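Local coordinates for putative carbohydrate metabolism domain-containing protein (Bacteroides vulgatus, PDB 3S30) that is of unproven function but is probably a glycoside hydrolase or carbohydrate-binding protein, with a galactose-binding-domain-like fold that holds a sodium ion, at residues N115-Y120 against N151-S156; Q139-T144 against R172-L177. All blocks are in the same frame, centred on the assembly; numbering follows the deposited sequence.

Contact 1 of 2, residues N115-Y120 against N151-S156; sequences NKNEYY and NDFPTS
Y119 and F153 make the closest apolar contact, the CB of Y119 standing over the middle of the F153 ring, 3.4 Å from its centroid and 2° off the ring normal, a CH-pi contact by geometry. With CG of Y119 between the backbone N and the carbonyl carbon (chi1 60°), the phenol leads off from that point, and the two rings meet obliquely, planes at 48° and centroids 5.3 Å apart. N117 adds its CB at the edge of the phenylalanine, in the ring plane, 3.8 Å from F153 CZ.

Polar groups meet aromatic carbon in two places. The carbonyl O of E118 lies 3.2 Å from F153 CE1, and S156 OG sits at the edge of the Y120 ring, 3.3 Å from CD2. That hydroxyl also gives a hydrogen bond to N151 OD1, approaching from above the carbonyl plane rather than along a lone pair.

Direct hydrogen bonds between the segments are absent; one water joins the backbones instead, accepting from Y120 N at 2.9 Å and donating to T155 O at 2.8 Å. The amide of N138 spans the same gap, bonded to both Y120 O and T155 O.

Strand 117-124 pairs with 108-114 in a small three-stranded sheet, whereas 155-158 pairs with 166-173. Helix 138-142 packs beside both Y119 and F153, and F141 meets the F153 ring edge-to-face.

Contact 2 of 2, residues Q139-T144 against R172-L177; sequences QGFALT and RKTGSL
The carbonyl O of K173 lies at the edge of the F141 ring, in its plane, 3.7 Å from CE1, while the hydroxyl of T144, from F141's own segment, sits over one face away from its centre, OG1 4.1 Å above the ring plane. R172 comes in obliquely: its CB lies 3.5 Å from F141 CE1, while the rest of the arginine chain bends away at chi2 and its NE makes a weak bond to F153 O. What reaches the strand is the CE1-CZ side of the ring, extended from the helix with CG anti to the backbone N (chi1 -170°). Beyond this contact, the Y148 ring also meets it.

T144 forms the second half of the interface. Its CG2 touches T174 CG2 at 3.6 Å, the two side chains crossing at about a right angle. T144 OG1 donates to F141 O in the carbonyl plane, on a lone pair, at 2.9 Å; T144 N bonds to the same oxygen, so two donors grip it. A weak but nearly straight bond (3.4 Å, 168°) from G175 N to T144 OG1 links the segments. G175 CA then lies 3.3 Å from T144 O, a close approach of backbone to backbone.

A threonine hydroxyl bonded to the carbonyl three residues earlier is a familiar feature of helical turns. Here it lies where the C-terminal part of segment 139-144 packs on the connection from strand 166-173 to helix 176-180, in the galactose-binding-like beta fold.

Overall arrangement
Both contacts are partly buried, their centres about 16 and 18 Å from the centre of the chain, and about 10 Å apart centre to centre. Their segments alternate along the chain, and strands 155-158 and 166-173 are sheet neighbours, so the second segments of both reach the same sheet. N115 ND2 probably bonds to A142 O, joining the two directly. Contact 1 sets the small sheet of 108-133 against this region through aromatic packing and a bridging water; contact 2 sets residues 139-144 against the connection between a strand and a helix, through a ring edge, methyl packing and one weak direct bond. F153 and F141 are buried where the two contacts meet, whereas E118, N151, K173, S176 and L177 are exposed.

Contact 1 of 2, residues N115-Y120 against N151-S156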
loop_
_atom_site.group_PDB
_atom_site.type_symbol
_atom_site.label_atom_id
_atom_site.label_comp_id
_atom_site.label_asym_id
_atom_site.label_seq_id
_atom_site.Cartn_x
_atom_site.Cartn_y
_atom_site.Cartn_z
ATOM N N ASN A 115 4.879 -3.794 21.061
ATOM C CA ASN A 115 6.223 -4.262 21.343
ATOM C C ASN A 115 7.145 -3.131 21.803
ATOM O O ASN A 115 8.294 -3.016 21.356
ATOM C CB ASN A 115 6.784 -4.972 20.112
ATOM C CG ASN A 115 8.116 -5.668 20.383
ATOM O OD1 ASN A 115 8.330 -6.244 21.454
ATOM N ND2 ASN A 115 9.011 -5.618 19.404
ATOM N N LYS A 116 6.614 -2.289 22.684
ATOM C CA LYS A 116 7.339 -1.148 23.250
ATOM C C LYS A 116 7.696 -0.083 22.195
ATOM O O LYS A 116 8.583 0.738 22.404
ATOM C CB LYS A 116 8.565 -1.627 24.056
ATOM C CG LYS A 116 8.186 -2.580 25.192
ATOM C CD LYS A 116 9.390 -3.117 25.991
ATOM C CE LYS A 116 9.804 -2.191 27.128
ATOM N NZ LYS A 116 10.567 -2.915 28.213
ATOM N N ASN A 117 6.966 -0.103 21.081
ATOM C CA ASN A 117 7.039 0.920 20.042
ATOM C C ASN A 117 5.685 1.596 19.909
ATOM O O ASN A 117 4.682 1.071 20.394
ATOM C CB ASN A 117 7.384 0.302 18.681
ATOM C CG ASN A 117 8.614 -0.564 18.725
ATOM O OD1 ASN A 117 9.721 -0.078 18.958
ATOM N ND2 ASN A 117 8.433 -1.863 18.483
ATOM N N GLU A 118 5.675 2.749 19.239
ATOM C CA GLU A 118 4.449 3.429 18.835
ATOM C C GLU A 118 4.534 3.834 17.358
ATOM O O GLU A 118 5.570 4.307 16.915
ATOM C CB GLU A 118 4.213 4.662 19.709
ATOM C CG GLU A 118 3.819 4.343 21.145
ATOM C CD GLU A 118 3.317 5.570 21.912
ATOM O OE1 GLU A 118 3.825 6.689 21.664
ATOM O OE2 GLU A 118 2.415 5.410 22.771
ATOM N N TYR A 119 3.447 3.649 16.606
ATOM C CA TYR A 119 3.413 4.008 15.180
ATOM C C TYR A 119 2.077 4.631 14.762
ATOM O O TYR A 119 1.121 4.631 15.535
ATOM C CB TYR A 119 3.730 2.783 14.320
ATOM C CG TYR A 119 2.772 1.625 14.500
ATOM C CD1 TYR A 119 1.573 1.580 13.800
ATOM C CD2 TYR A 119 3.077 0.569 15.351
ATOM C CE1 TYR A 119 0.703 0.524 13.947
ATOM C CE2 TYR A 119 2.194 -0.493 15.520
ATOM C CZ TYR A 119 1.011 -0.504 14.819
ATOM O OH TYR A 119 0.131 -1.541 14.958
ATOM N N TYR A 120 2.014 5.177 13.547
ATOM C CA TYR A 120 0.767 5.775 13.028
ATOM C C TYR A 120 -0.100 4.815 12.199
ATOM O O TYR A 120 0.411 4.012 11.414
ATOM C CB TYR A 120 1.052 6.999 12.159
ATOM C CG TYR A 120 1.627 8.219 12.857
ATOM C CD1 TYR A 120 1.245 8.584 14.155
ATOM C CD2 TYR A 120 2.533 9.038 12.189
ATOM C CE1 TYR A 120 1.776 9.722 14.761
ATOM C CE2 TYR A 120 3.054 10.172 12.780
ATOM C CZ TYR A 120 2.687 10.507 14.056
ATOM O OH TYR A 120 3.235 11.634 14.605
ATOM N N ASN A 151 7.745 8.383 13.593
ATOM C CA ASN A 151 8.542 8.836 12.463
ATOM C C ASN A 151 9.754 7.947 12.105
ATOM O O ASN A 151 10.381 8.133 11.059
ATOM C CB ASN A 151 8.930 10.296 12.673
ATOM C CG ASN A 151 7.777 11.246 12.326
ATOM O OD1 ASN A 151 7.290 11.267 11.179
ATOM N ND2 ASN A 151 7.325 12.014 13.308
ATOM N N ASP A 152 10.038 6.948 12.934
ATOM C CA ASP A 152 11.007 5.916 12.568
ATOM C C ASP A 152 10.401 4.840 11.688
ATOM O O ASP A 152 11.140 4.081 11.082
ATOM C CB ASP A 152 11.594 5.240 13.807
ATOM C CG ASP A 152 12.151 6.225 14.787
ATOM O OD1 ASP A 152 12.894 7.156 14.367
ATOM O OD2 ASP A 152 11.827 6.067 15.978
ATOM N N PHE A 153 9.074 4.746 11.628
ATOM C CA PHE A 153 8.432 3.635 10.891
ATOM C C PHE A 153 8.488 3.766 9.369
ATOM O O PHE A 153 8.729 4.854 8.841
ATOM C CB PHE A 153 6.993 3.398 11.374
ATOM C CG PHE A 153 6.930 2.584 12.635
ATOM C CD1 PHE A 153 7.286 3.156 13.852
ATOM C CD2 PHE A 153 6.586 1.236 12.599
ATOM C CE1 PHE A 153 7.271 2.407 15.005
ATOM C CE2 PHE A 153 6.568 0.488 13.749
ATOM C CZ PHE A 153 6.906 1.073 14.957
ATOM N N PRO A 154 8.308 2.643 8.658
ATOM C CA PRO A 154 8.318 2.731 7.194
ATOM C C PRO A 154 7.168 3.570 6.640
ATOM O O PRO A 154 7.305 4.222 5.583
ATOM C CB PRO A 154 8.213 1.264 6.739
ATOM C CG PRO A 154 8.577 0.421 7.945
ATOM C CD PRO A 154 8.263 1.246 9.149
ATOM N N THR A 155 6.063 3.582 7.375
ATOM C CA THR A 155 4.861 4.294 6.980
ATOM C C THR A 155 4.457 5.335 8.020
ATOM O O THR A 155 4.212 5.012 9.186
ATOM C CB THR A 155 3.727 3.300 6.757
ATOM O OG1 THR A 155 4.144 2.355 5.768
ATOM C CG2 THR A 155 2.465 4.001 6.288
ATOM N N SER A 156 4.384 6.582 7.565
ATOM C CA SER A 156 4.071 7.736 8.397
ATOM C C SER A 156 3.480 8.824 7.508
ATOM O O SER A 156 3.096 8.550 6.357
ATOM C CB SER A 156 5.335 8.256 9.089
ATOM O OG SER A 156 5.023 9.220 10.088
HETATM O O HOH W 1 4.418 5.696 11.937
#

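Contact 2 of 2, residues Q139-T144 against R172-L177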
loop_
_atom_site.group_PDB
_atom_site.type_symbol
_atom_site.label_atom_id
_atom_site.label_comp_id
_atom_site.label_asym_id
_atom_site.label_seq_id
_atom_site.Cartn_x
_atom_site.Cartn_y
_atom_site.Cartn_z
ATOM N N GLN A 139 3.048 -2.680 11.947
ATOM C CA GLN A 139 3.021 -3.625 13.069
ATOM C C GLN A 139 4.110 -4.695 12.895
ATOM O O GLN A 139 4.696 -5.159 13.881
ATOM C CB GLN A 139 1.649 -4.283 13.228
ATOM C CG GLN A 139 1.463 -4.949 14.603
ATOM C CD GLN A 139 0.156 -5.720 14.756
ATOM O OE1 GLN A 139 -0.615 -5.883 13.805
ATOM N NE2 GLN A 139 -0.092 -6.209 15.967
ATOM N N GLY A 140 4.375 -5.081 11.650
ATOM C CA GLY A 140 5.450 -6.017 11.357
ATOM C C GLY A 140 6.809 -5.438 11.726
ATOM O O GLY A 140 7.682 -6.146 12.237
ATOM N N PHE A 141 6.973 -4.144 11.477
ATOM C CA PHE A 141 8.218 -3.448 11.775
ATOM C C PHE A 141 8.416 -3.334 13.296
ATOM O O PHE A 141 9.543 -3.426 13.801
ATOM C CB PHE A 141 8.241 -2.063 11.106
ATOM C CG PHE A 141 9.585 -1.390 11.159
ATOM C CD1 PHE A 141 10.594 -1.763 10.296
ATOM C CD2 PHE A 141 9.837 -0.386 12.070
ATOM C CE1 PHE A 141 11.829 -1.139 10.344
ATOM C CE2 PHE A 141 11.070 0.235 12.125
ATOM C CZ PHE A 141 12.067 -0.141 11.260
ATOM N N ALA A 142 7.305 -3.164 14.009
ATOM C CA ALA A 142 7.292 -3.155 15.472
ATOM C C ALA A 142 7.897 -4.422 16.132
ATOM O O ALA A 142 8.401 -4.354 17.260
ATOM C CB ALA A 142 5.861 -2.922 15.968
ATOM N N LEU A 143 7.843 -5.563 15.442
ATOM C CA LEU A 143 8.457 -6.811 15.947
ATOM C C LEU A 143 9.986 -6.829 15.905
ATOM O O LEU A 143 10.595 -7.561 16.680
ATOM C CB LEU A 143 7.964 -8.029 15.161
ATOM C CG LEU A 143 6.473 -8.398 15.208
ATOM C CD1 LEU A 143 6.233 -9.638 14.333
ATOM C CD2 LEU A 143 5.959 -8.647 16.620
ATOM N N THR A 144 10.593 -6.037 15.013
ATOM C CA THR A 144 12.033 -6.113 14.732
ATOM C C THR A 144 12.893 -5.313 15.703
ATOM O O THR A 144 14.119 -5.422 15.663
ATOM C CB THR A 144 12.404 -5.637 13.268
ATOM O OG1 THR A 144 12.267 -4.202 13.136
ATOM C CG2 THR A 144 11.548 -6.344 12.214
ATOM N N ARG A 172 12.767 0.881 5.219
ATOM C CA ARG A 172 13.629 0.889 6.404
ATOM C C ARG A 172 14.467 -0.368 6.497
ATOM O O ARG A 172 14.027 -1.458 6.140
ATOM C CB ARG A 172 12.800 0.968 7.699
ATOM C CG ARG A 172 11.948 2.202 7.887
ATOM C CD ARG A 172 12.727 3.481 7.748
ATOM N NE ARG A 172 11.946 4.611 8.234
ATOM C CZ ARG A 172 12.397 5.859 8.363
ATOM N NH1 ARG A 172 13.630 6.177 8.007
ATOM N NH2 ARG A 172 11.585 6.806 8.827
ATOM N N LYS A 173 15.682 -0.199 7.003
ATOM C CA LYS A 173 16.461 -1.319 7.515
ATOM C C LYS A 173 15.801 -1.757 8.827
ATOM O O LYS A 173 15.408 -0.917 9.642
ATOM C CB LYS A 173 17.898 -0.866 7.768
ATOM C CG LYS A 173 18.874 -1.972 8.094
ATOM C CD LYS A 173 20.242 -1.392 8.418
ATOM C CE LYS A 173 21.260 -2.494 8.714
ATOM N NZ LYS A 173 21.094 -3.087 10.073
ATOM N N THR A 174 15.645 -3.065 9.016
ATOM C CA THR A 174 15.073 -3.586 10.255
ATOM C C THR A 174 16.094 -3.612 11.394
ATOM O O THR A 174 17.307 -3.505 11.171
ATOM C CB THR A 174 14.522 -4.990 10.062
ATOM O OG1 THR A 174 15.467 -5.767 9.314
ATOM C CG2 THR A 174 13.181 -4.924 9.331
ATOM N N GLY A 175 15.575 -3.733 12.613
ATOM C CA GLY A 175 16.393 -3.868 13.811
ATOM C C GLY A 175 16.968 -5.263 13.898
ATOM O O GLY A 175 16.454 -6.184 13.272
ATOM N N SER A 176 18.035 -5.403 14.686
ATOM C CA SER A 176 18.799 -6.653 14.846
ATOM C C SER A 176 18.063 -7.934 14.470
ATOM O O SER A 176 18.567 -8.752 13.697
ATOM C CB SER A 176 19.240 -6.784 16.296
ATOM O OG SER A 176 18.108 -6.869 17.139
ATOM N N LEU A 177 16.877 -8.114 15.030
ATOM C CA LEU A 177 16.155 -9.367 14.859
ATOM C C LEU A 177 15.663 -9.593 13.432
ATOM O O LEU A 177 15.625 -10.728 12.973
ATOM C CB LEU A 177 14.990 -9.457 15.850
ATOM C CG LEU A 177 14.340 -10.833 15.991
ATOM C CD1 LEU A 177 15.375 -11.935 16.163
ATOM C CD2 LEU A 177 13.359 -10.833 17.155
#